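Side-chain contacts in protein 1d10 (Caenorhabditis elegans, PDB 1T9F), which is of unknown function but folds as a beta-trefoil of three MIR repeats, as in the SDF2 family, and probably works in the secretory pathway: residues Phe6-Cys9 with Tyr10-Leu13; Val43-Ser46 with Asp47-Asn50; His90-Pro94 with Leu95-His99; Phe105-Glu108 with Ala109-Asp112. All blocks are in the same frame, centred on the assembly; numbering follows the deposited sequence.

Overall arrangement
The four contacts follow one another along a single chain whose strands form a closed six-stranded antiparallel barrel and a second, branched sheet, the barrel and the hairpin cap of a beta-trefoil. Contact 1 leads into barrel strand 12-17. Contacts 2 and 4 lie at corresponding places in successive MIR repeats, in the loops that run from strands 38-43 and 100-105 of the second sheet to barrel strands 53-57 and 117-120; their centres are about 24 Å apart. Contact 3 fills the loop between strands 85-89 and 100-105, on the opposite side of the chain's centre from contact 1, with centres about 30 Å apart. None touches another: they are separate local turns in the loops that join or precede the strands.

Contact 1: residues Phe6-Cys9 with Tyr10-Leu13; sequences FVTC and YSVL
Ser11 folds back on Thr8, and its side chain can be followed outward atom by atom. Ser11 CB lies 3.1 Å from Thr8 O; Thr8 OG1 comes within 3.5 Å of the same Ser11 CB. From CB the hydroxyl is set between the backbone N and the carbonyl carbon (chi1 57°), which points it back along the chain. There Ser11 OG donates to Thr8 O in a short bond of 2.5 Å, lying in the carbonyl plane. Thr8 O takes a second bond from Ser11 N at 3.2 Å (N-H...O angle 151°), with this donor above the carbonyl plane. A single acceptor is thus gripped by backbone and side chain of one residue. The backbone bond closes a type II beta turn from Thr8 to Ser11, with Tyr10 taking the positive phi of its third position; the turn delivers the chain into strand 12-17, the first strand of the beta-trefoil barrel. With an alanine here, Thr8 O would probably lose its in-plane donor and depend on the backbone N-H of the turn alone. Val7 and Leu13, both buried, meet through Val7 CG1 and Leu13 CD2 at 3.9 Å, the two side chains crossing at about a right angle. At the turn's apex Cys9 SG stands over the face of the Tyr10 ring, 4.7 Å from its centroid and 19° off the ring normal, a distant sulfur-aromatic contact. That sulfur is tied by a disulfide to Cys63, and the tyrosine ring meets Phe56 edge-to-face.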
loop_
_atom_site.group_PDB
_atom_site.type_symbol
_atom_site.label_atom_id
_atom_site.label_comp_id
_atom_site.label_asym_id
_atom_site.label_seq_id
_atom_site.Cartn_x
_atom_site.Cartn_y
_atom_site.Cartn_z
ATOM N N PHE A 6 -1.580 -6.280 17.760
ATOM C CA PHE A 6 -0.683 -5.672 16.787
ATOM C C PHE A 6 -0.491 -6.427 15.481
ATOM O O PHE A 6 -0.678 -7.637 15.404
ATOM C CB PHE A 6 0.684 -5.408 17.427
ATOM C CG PHE A 6 1.227 -6.569 18.205
ATOM C CD1 PHE A 6 1.529 -7.771 17.576
ATOM C CD2 PHE A 6 1.440 -6.459 19.574
ATOM C CE1 PHE A 6 2.040 -8.851 18.303
ATOM C CE2 PHE A 6 1.949 -7.531 20.308
ATOM C CZ PHE A 6 2.249 -8.730 19.669
ATOM N N VAL A 7 -0.118 -5.675 14.451
ATOM C CA VAL A 7 0.131 -6.218 13.125
ATOM C C VAL A 7 1.522 -6.828 13.169
ATOM O O VAL A 7 2.454 -6.213 13.687
ATOM C CB VAL A 7 0.091 -5.101 12.068
ATOM C CG1 VAL A 7 0.323 -5.681 10.693
ATOM C CG2 VAL A 7 -1.248 -4.379 12.131
ATOM N N THR A 8 1.665 -8.029 12.619
ATOM C CA THR A 8 2.943 -8.728 12.657
ATOM C C THR A 8 3.644 -8.907 11.317
ATOM O O THR A 8 3.022 -8.885 10.254
ATOM C CB THR A 8 2.772 -10.111 13.308
ATOM O OG1 THR A 8 1.939 -10.927 12.477
ATOM C CG2 THR A 8 2.119 -9.970 14.681
ATOM N N CYS A 9 4.952 -9.107 11.385
ATOM C CA CYS A 9 5.758 -9.276 10.190
ATOM C C CYS A 9 5.384 -10.562 9.454
ATOM O O CYS A 9 5.212 -11.607 10.069
ATOM C CB CYS A 9 7.230 -9.279 10.578
ATOM S SG CYS A 9 8.302 -8.528 9.325
ATOM N N TYR A 10 5.256 -10.457 8.136
ATOM C CA TYR A 10 4.870 -11.560 7.255
ATOM C C TYR A 10 3.395 -11.931 7.355
ATOM O O TYR A 10 2.961 -12.936 6.791
ATOM C CB TYR A 10 5.743 -12.797 7.493
ATOM C CG TYR A 10 7.168 -12.587 7.050
ATOM C CD1 TYR A 10 7.457 -12.189 5.745
ATOM C CD2 TYR A 10 8.224 -12.745 7.940
ATOM C CE1 TYR A 10 8.766 -11.949 5.342
ATOM C CE2 TYR A 10 9.531 -12.508 7.551
ATOM C CZ TYR A 10 9.798 -12.111 6.254
ATOM O OH TYR A 10 11.098 -11.878 5.877
ATOM N N SER A 11 2.620 -11.133 8.080
ATOM C CA SER A 11 1.195 -11.409 8.169
ATOM C C SER A 11 0.623 -11.020 6.803
ATOM O O SER A 11 1.233 -10.238 6.073
ATOM C CB SER A 11 0.555 -10.574 9.284
ATOM O OG SER A 11 0.787 -9.193 9.082
ATOM N N VAL A 12 -0.527 -11.583 6.445
ATOM C CA VAL A 12 -1.166 -11.279 5.168
ATOM C C VAL A 12 -2.500 -10.636 5.486
ATOM O O VAL A 12 -3.284 -11.189 6.256
ATOM C CB VAL A 12 -1.439 -12.548 4.338
ATOM C CG1 VAL A 12 -2.192 -12.184 3.074
ATOM C CG2 VAL A 12 -0.139 -13.228 3.982
ATOM N N LEU A 13 -2.767 -9.483 4.891
ATOM C CA LEU A 13 -4.017 -8.793 5.170
ATOM C C LEU A 13 -4.458 -7.840 4.068
ATOM O O LEU A 13 -3.783 -7.695 3.052
ATOM C CB LEU A 13 -3.876 -8.047 6.499
ATOM C CG LEU A 13 -2.493 -7.434 6.719
ATOM C CD1 LEU A 13 -2.344 -6.238 5.825
ATOM C CD2 LEU A 13 -2.297 -7.040 8.169
#

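Contact 2: residues Val43-Ser46 with Asp47-Asn50; sequences VKNS and DDIN
Asn45 and Asp48 both place CG anti to the backbone N (chi1 -178° for Asp48), and the two side chains converge, crossing at about a right angle. The amide nitrogen does the touching: Asn45 ND2 is 3.2 Å from Asp48 OD1 and 3.4 Å from Asp48 CB. Amide and carboxylate planes are turned 63° against each other, so the groups meet askew and not flat against one another. Asp48 OD1 has a weak hydrogen bond with His25. The other carboxylate oxygen has a clearer role, since Asn50 N donates to Asp48 OD2 at 3.2 Å in a nearly straight bond (168°) that arrives from above the carboxylate plane. This is an Asx turn, and it opens the 3-10 segment starting at Ile49 in the connection from strand 38-43 to barrel strand 53-57 of the beta-trefoil. Replacing Asp48 by a leucine would probably leave Asn50 N without its acceptor and the Asn45 amide with an apolar neighbour, setting the start of the 3-10 segment free to shift. Between the two key residues, Ser46 OG comes within 2.7 Å of Asp47 N, but the angle is too poor for a hydrogen bond, and this buried nitrogen has no partner in the model. Asp47 is poorly ordered; its OD2 is modelled in a salt bridge with Lys14. Before Asn45 the backbone makes an inverse gamma turn centred on Lys44, marked by a weak bond from Asn45 N to Val43 O at 3.1 Å.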
loop_
_atom_site.group_PDB
_atom_site.type_symbol
_atom_site.label_atom_id
_atom_site.label_comp_id
_atom_site.label_asym_id
_atom_site.label_seq_id
_atom_site.Cartn_x
_atom_site.Cartn_y
_atom_site.Cartn_z
ATOM N N VAL A 43 -10.266 -1.183 -4.709
ATOM C CA VAL A 43 -11.535 -1.729 -5.175
ATOM C C VAL A 43 -12.666 -1.791 -4.156
ATOM O O VAL A 43 -12.460 -2.131 -2.994
ATOM C CB VAL A 43 -11.323 -3.151 -5.730
ATOM C CG1 VAL A 43 -10.410 -3.093 -6.945
ATOM C CG2 VAL A 43 -10.702 -4.042 -4.654
ATOM N N LYS A 44 -13.867 -1.462 -4.620
ATOM C CA LYS A 44 -15.069 -1.515 -3.800
ATOM C C LYS A 44 -15.650 -2.893 -4.100
ATOM O O LYS A 44 -16.759 -3.030 -4.607
ATOM C CB LYS A 44 -16.032 -0.392 -4.214
ATOM C CG LYS A 44 -17.458 -0.517 -3.686
ATOM C CD LYS A 44 -17.518 -0.733 -2.181
ATOM C CE LYS A 44 -18.964 -0.897 -1.715
ATOM N NZ LYS A 44 -19.669 -2.009 -2.429
ATOM N N ASN A 45 -14.854 -3.914 -3.802
ATOM C CA ASN A 45 -15.218 -5.305 -4.038
ATOM C C ASN A 45 -14.589 -6.175 -2.960
ATOM O O ASN A 45 -13.464 -6.661 -3.110
ATOM C CB ASN A 45 -14.724 -5.746 -5.420
ATOM C CG ASN A 45 -14.472 -7.238 -5.501
ATOM O OD1 ASN A 45 -15.362 -8.044 -5.237
ATOM N ND2 ASN A 45 -13.249 -7.613 -5.865
ATOM N N SER A 46 -15.332 -6.370 -1.877
ATOM C CA SER A 46 -14.877 -7.164 -0.742
ATOM C C SER A 46 -14.251 -8.510 -1.101
ATOM O O SER A 46 -14.392 -9.005 -2.221
ATOM C CB SER A 46 -16.042 -7.398 0.223
ATOM O OG SER A 46 -15.638 -8.205 1.313
ATOM N N ASP A 47 -13.556 -9.083 -0.123
ATOM C CA ASP A 47 -12.899 -10.379 -0.247
ATOM C C ASP A 47 -12.505 -10.780 -1.674
ATOM O O ASP A 47 -13.309 -11.351 -2.417
ATOM C CB ASP A 47 -13.800 -11.462 0.366
ATOM C CG ASP A 47 -13.089 -12.287 1.430
ATOM O OD1 ASP A 47 -13.733 -13.177 2.031
ATOM O OD2 ASP A 47 -11.886 -12.047 1.669
ATOM N N ASP A 48 -11.264 -10.475 -2.046
ATOM C CA ASP A 48 -10.725 -10.813 -3.365
ATOM C C ASP A 48 -9.237 -11.104 -3.162
ATOM O O ASP A 48 -8.521 -10.315 -2.541
ATOM C CB ASP A 48 -10.912 -9.646 -4.348
ATOM C CG ASP A 48 -10.410 -9.969 -5.757
ATOM O OD1 ASP A 48 -10.589 -9.127 -6.663
ATOM O OD2 ASP A 48 -9.836 -11.057 -5.962
ATOM N N ILE A 49 -8.786 -12.242 -3.678
ATOM C CA ILE A 49 -7.396 -12.652 -3.534
ATOM C C ILE A 49 -6.385 -11.612 -4.030
ATOM O O ILE A 49 -5.282 -11.512 -3.493
ATOM C CB ILE A 49 -7.148 -14.009 -4.251
ATOM C CG1 ILE A 49 -5.722 -14.500 -3.970
ATOM C CG2 ILE A 49 -7.382 -13.866 -5.747
ATOM C CD1 ILE A 49 -5.440 -14.777 -2.500
ATOM N N ASN A 50 -6.754 -10.841 -5.048
ATOM C CA ASN A 50 -5.862 -9.821 -5.573
ATOM C C ASN A 50 -5.801 -8.597 -4.653
ATOM O O ASN A 50 -5.125 -7.624 -4.973
ATOM C CB ASN A 50 -6.295 -9.383 -6.981
ATOM C CG ASN A 50 -6.103 -10.484 -8.020
ATOM O OD1 ASN A 50 -4.998 -10.993 -8.203
ATOM N ND2 ASN A 50 -7.180 -10.860 -8.692
#

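Contact 3: residues His90-Pro94 with Leu95-His99; sequences HFTAP and LSKQH
Ala93 sits in the tight half of this contact, its methyl group pressed into the curve of backbone made by residues 96 to 99. Ala93 CB lies 3.0 Å from Ser96 O, with His99 O also close by. The CB atoms of Ser96 and His99 approach it from one side, at 4.2 Å and 4.1 Å from Ala93 CB. The same residue supplies the clear hydrogen bond across the contact: Ala93 N donates to His99 O at 2.7 Å, almost straight at 168°, although the donor stands 35° above the carbonyl plane. Thr92 CA adds a CA-H...O contact to His99 O at 3.5 Å. Within the returning arm His99 N bonds to Ser96 O at 2.9 Å, closing a type I beta turn from Ser96 to His99. Together these bonds fold the connection between strands 85-89 and 100-105, an antiparallel pair in the second sheet of the beta-trefoil, into a compact hairpin loop. Its inner side rests on strand 158-163: Ala93 touches Val161, and the carboxylate of Glu159 accepts from both Ser96 OG and Leu95 N. Pro94 packs against Tyr31 and Phe150. The solvent side is far looser, with Lys97 and Gln98 both exposed and their CB atoms directed away from residues 90-94. Leu95 is exposed yet touches Phe150. The imidazole of His99 leaves the contact for Thr163. Farther out, Thr92 holds its hydroxyl anti to the backbone N (chi1 -164°), and this torsion turns Thr92 OG1 to the returning arm, 2.8 Å from Lys97 O.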
loop_
_atom_site.group_PDB
_atom_site.type_symbol
_atom_site.label_atom_id
_atom_site.label_comp_id
_atom_site.label_asym_id
_atom_site.label_seq_id
_atom_site.Cartn_x
_atom_site.Cartn_y
_atom_site.Cartn_z
ATOM N N HIS A 90 9.675 8.794 -8.915
ATOM C CA HIS A 90 9.430 10.084 -9.537
ATOM C C HIS A 90 8.734 10.067 -10.894
ATOM O O HIS A 90 9.247 10.614 -11.867
ATOM C CB HIS A 90 10.738 10.872 -9.651
ATOM C CG HIS A 90 11.156 11.530 -8.373
ATOM N ND1 HIS A 90 10.317 12.351 -7.651
ATOM C CD2 HIS A 90 12.332 11.508 -7.700
ATOM C CE1 HIS A 90 10.956 12.806 -6.589
ATOM N NE2 HIS A 90 12.181 12.311 -6.595
ATOM N N PHE A 91 7.575 9.429 -10.960
ATOM C CA PHE A 91 6.798 9.407 -12.189
ATOM C C PHE A 91 5.463 10.045 -11.837
ATOM O O PHE A 91 5.076 10.079 -10.671
ATOM C CB PHE A 91 6.591 7.976 -12.706
ATOM C CG PHE A 91 7.844 7.328 -13.234
ATOM C CD1 PHE A 91 8.675 6.599 -12.393
ATOM C CD2 PHE A 91 8.196 7.456 -14.574
ATOM C CE1 PHE A 91 9.845 6.002 -12.880
ATOM C CE2 PHE A 91 9.359 6.867 -15.072
ATOM C CZ PHE A 91 10.187 6.136 -14.223
ATOM N N THR A 92 4.760 10.559 -12.837
ATOM C CA THR A 92 3.481 11.211 -12.593
ATOM C C THR A 92 2.344 10.190 -12.575
ATOM O O THR A 92 2.350 9.231 -13.349
ATOM C CB THR A 92 3.206 12.278 -13.673
ATOM O OG1 THR A 92 2.159 13.150 -13.232
ATOM C CG2 THR A 92 2.793 11.618 -14.980
ATOM N N ALA A 93 1.379 10.395 -11.680
ATOM C CA ALA A 93 0.229 9.498 -11.562
ATOM C C ALA A 93 -0.457 9.367 -12.919
ATOM O O ALA A 93 -0.339 10.253 -13.767
ATOM C CB ALA A 93 -0.756 10.037 -10.524
ATOM N N PRO A 94 -1.184 8.258 -13.141
ATOM C CA PRO A 94 -1.883 8.025 -14.411
ATOM C C PRO A 94 -3.028 8.984 -14.748
ATOM O O PRO A 94 -3.141 9.426 -15.886
ATOM C CB PRO A 94 -2.355 6.581 -14.281
ATOM C CG PRO A 94 -2.583 6.438 -12.812
ATOM C CD PRO A 94 -1.361 7.113 -12.233
ATOM N N LEU A 95 -3.876 9.301 -13.774
ATOM C CA LEU A 95 -5.003 10.200 -14.024
ATOM C C LEU A 95 -4.864 11.530 -13.300
ATOM O O LEU A 95 -5.525 12.507 -13.652
ATOM C CB LEU A 95 -6.323 9.541 -13.611
ATOM C CG LEU A 95 -6.694 8.210 -14.274
ATOM C CD1 LEU A 95 -7.999 7.703 -13.683
ATOM C CD2 LEU A 95 -6.818 8.390 -15.779
ATOM N N SER A 96 -4.013 11.569 -12.282
ATOM C CA SER A 96 -3.799 12.800 -11.530
ATOM C C SER A 96 -2.382 13.307 -11.756
ATOM O O SER A 96 -1.447 12.930 -11.050
ATOM C CB SER A 96 -4.048 12.563 -10.042
ATOM O OG SER A 96 -5.409 12.250 -9.813
ATOM N N LYS A 97 -2.243 14.172 -12.754
ATOM C CA LYS A 97 -0.958 14.751 -13.130
ATOM C C LYS A 97 -0.186 15.394 -11.979
ATOM O O LYS A 97 1.048 15.349 -11.951
ATOM C CB LYS A 97 -1.174 15.791 -14.231
ATOM C CG LYS A 97 -1.716 15.228 -15.537
ATOM C CD LYS A 97 -0.664 14.418 -16.280
ATOM C CE LYS A 97 -1.118 14.090 -17.700
ATOM N NZ LYS A 97 -0.023 13.500 -18.534
ATOM N N GLN A 98 -0.906 15.995 -11.037
ATOM C CA GLN A 98 -0.269 16.663 -9.908
ATOM C C GLN A 98 0.289 15.701 -8.870
ATOM O O GLN A 98 1.003 16.115 -7.950
ATOM C CB GLN A 98 -1.250 17.609 -9.212
ATOM C CG GLN A 98 -2.622 17.744 -9.863
ATOM C CD GLN A 98 -3.488 16.506 -9.718
ATOM O OE1 GLN A 98 -3.314 15.523 -10.438
ATOM N NE2 GLN A 98 -4.426 16.546 -8.777
ATOM N N HIS A 99 -0.037 14.421 -9.009
ATOM C CA HIS A 99 0.434 13.446 -8.047
ATOM C C HIS A 99 1.444 12.449 -8.581
ATOM O O HIS A 99 1.628 12.293 -9.791
ATOM C CB HIS A 99 -0.755 12.716 -7.416
ATOM C CG HIS A 99 -1.609 13.601 -6.561
ATOM N ND1 HIS A 99 -1.076 14.492 -5.654
ATOM C CD2 HIS A 99 -2.953 13.725 -6.464
ATOM C CE1 HIS A 99 -2.054 15.125 -5.032
ATOM N NE2 HIS A 99 -3.204 14.678 -5.506
#

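Contact 4: residues Phe105-Glu108 with Ala109-Asp112; sequences FGSE and AESD
Ser107 OG is the polar centre of this turn, shared among three partners that all lie just ahead in the chain. Ser107 OG accepts weakly from Ala109 N at 3.3 Å and, more nearly straight at 158° but longer and also weak, from Glu110 N at 3.4 Å. The proton of Ser107 OG goes to Glu110 OE2 at 3.3 Å, on the anti lone pair of that oxygen. The hydroxyl reaches all three because chi1 of 65° tucks it between the backbone N and the carbonyl carbon. Ser107 O takes a further weak bond from Ser111 N, 2.8 Å away but bent to 125°. Beside them the Phe105 ring turns its edge to the backbone, Phe105 CE1 lying 3.5 Å from Glu110 O. Several other polar ends find partners beyond the turn: Glu108 forms a salt bridge with Lys78, Ser111 OG bonds to Asp115 and Arg76, and Asp112 OD1 accepts from Gly114 N. A serine oxygen accepting from the backbone N two residues on is consistent with an ST turn, here a weak one, in the surface loop by which the beta-trefoil chain passes from strand 100-105 to barrel strand 117-120.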
loop_
_atom_site.group_PDB
_atom_site.type_symbol
_atom_site.label_atom_id
_atom_site.label_comp_id
_atom_site.label_asym_id
_atom_site.label_seq_id
_atom_site.Cartn_x
_atom_site.Cartn_y
_atom_site.Cartn_z
ATOM N N PHE A 105 5.822 -3.208 -8.153
ATOM C CA PHE A 105 7.068 -3.476 -8.853
ATOM C C PHE A 105 7.904 -4.682 -8.442
ATOM O O PHE A 105 7.783 -5.217 -7.339
ATOM C CB PHE A 105 7.931 -2.198 -8.800
ATOM C CG PHE A 105 9.390 -2.424 -9.116
ATOM C CD1 PHE A 105 10.305 -2.704 -8.099
ATOM C CD2 PHE A 105 9.843 -2.386 -10.431
ATOM C CE1 PHE A 105 11.652 -2.942 -8.390
ATOM C CE2 PHE A 105 11.183 -2.624 -10.734
ATOM C CZ PHE A 105 12.090 -2.903 -9.710
ATOM N N GLY A 106 8.743 -5.113 -9.385
ATOM C CA GLY A 106 9.669 -6.208 -9.167
ATOM C C GLY A 106 9.259 -7.501 -8.500
ATOM O O GLY A 106 8.291 -8.146 -8.901
ATOM N N SER A 107 10.035 -7.879 -7.485
ATOM C CA SER A 107 9.852 -9.117 -6.732
ATOM C C SER A 107 10.847 -9.074 -5.579
ATOM O O SER A 107 11.526 -8.076 -5.395
ATOM C CB SER A 107 10.194 -10.316 -7.616
ATOM O OG SER A 107 11.575 -10.281 -7.961
ATOM N N GLU A 108 10.955 -10.155 -4.817
ATOM C CA GLU A 108 11.899 -10.176 -3.706
ATOM C C GLU A 108 13.327 -9.984 -4.208
ATOM O O GLU A 108 14.160 -9.363 -3.539
ATOM C CB GLU A 108 11.791 -11.494 -2.935
ATOM C CG GLU A 108 10.541 -11.586 -2.084
ATOM C CD GLU A 108 10.442 -12.878 -1.311
ATOM O OE1 GLU A 108 11.409 -13.240 -0.603
ATOM O OE2 GLU A 108 9.385 -13.529 -1.403
ATOM N N ALA A 109 13.601 -10.515 -5.395
ATOM C CA ALA A 109 14.926 -10.415 -5.994
ATOM C C ALA A 109 15.231 -9.017 -6.517
ATOM O O ALA A 109 16.355 -8.547 -6.387
ATOM C CB ALA A 109 15.065 -11.432 -7.129
ATOM N N GLU A 110 14.240 -8.353 -7.103
ATOM C CA GLU A 110 14.450 -7.016 -7.663
ATOM C C GLU A 110 14.153 -5.859 -6.707
ATOM O O GLU A 110 14.404 -4.703 -7.036
ATOM C CB GLU A 110 13.575 -6.813 -8.899
ATOM C CG GLU A 110 13.744 -7.841 -10.000
ATOM C CD GLU A 110 12.589 -7.800 -10.973
ATOM O OE1 GLU A 110 12.635 -7.016 -11.941
ATOM O OE2 GLU A 110 11.611 -8.542 -10.749
ATOM N N SER A 111 13.590 -6.168 -5.549
ATOM C CA SER A 111 13.221 -5.138 -4.580
ATOM C C SER A 111 14.361 -4.186 -4.214
ATOM O O SER A 111 15.493 -4.618 -3.989
ATOM C CB SER A 111 12.682 -5.801 -3.312
ATOM O OG SER A 111 12.246 -4.832 -2.369
ATOM N N ASP A 112 14.048 -2.891 -4.165
ATOM C CA ASP A 112 15.021 -1.858 -3.797
ATOM C C ASP A 112 14.410 -0.871 -2.797
ATOM O O ASP A 112 13.279 -1.065 -2.347
ATOM C CB ASP A 112 15.530 -1.104 -5.038
ATOM C CG ASP A 112 14.426 -0.381 -5.793
ATOM O OD1 ASP A 112 13.467 0.109 -5.160
ATOM O OD2 ASP A 112 14.531 -0.278 -7.035
#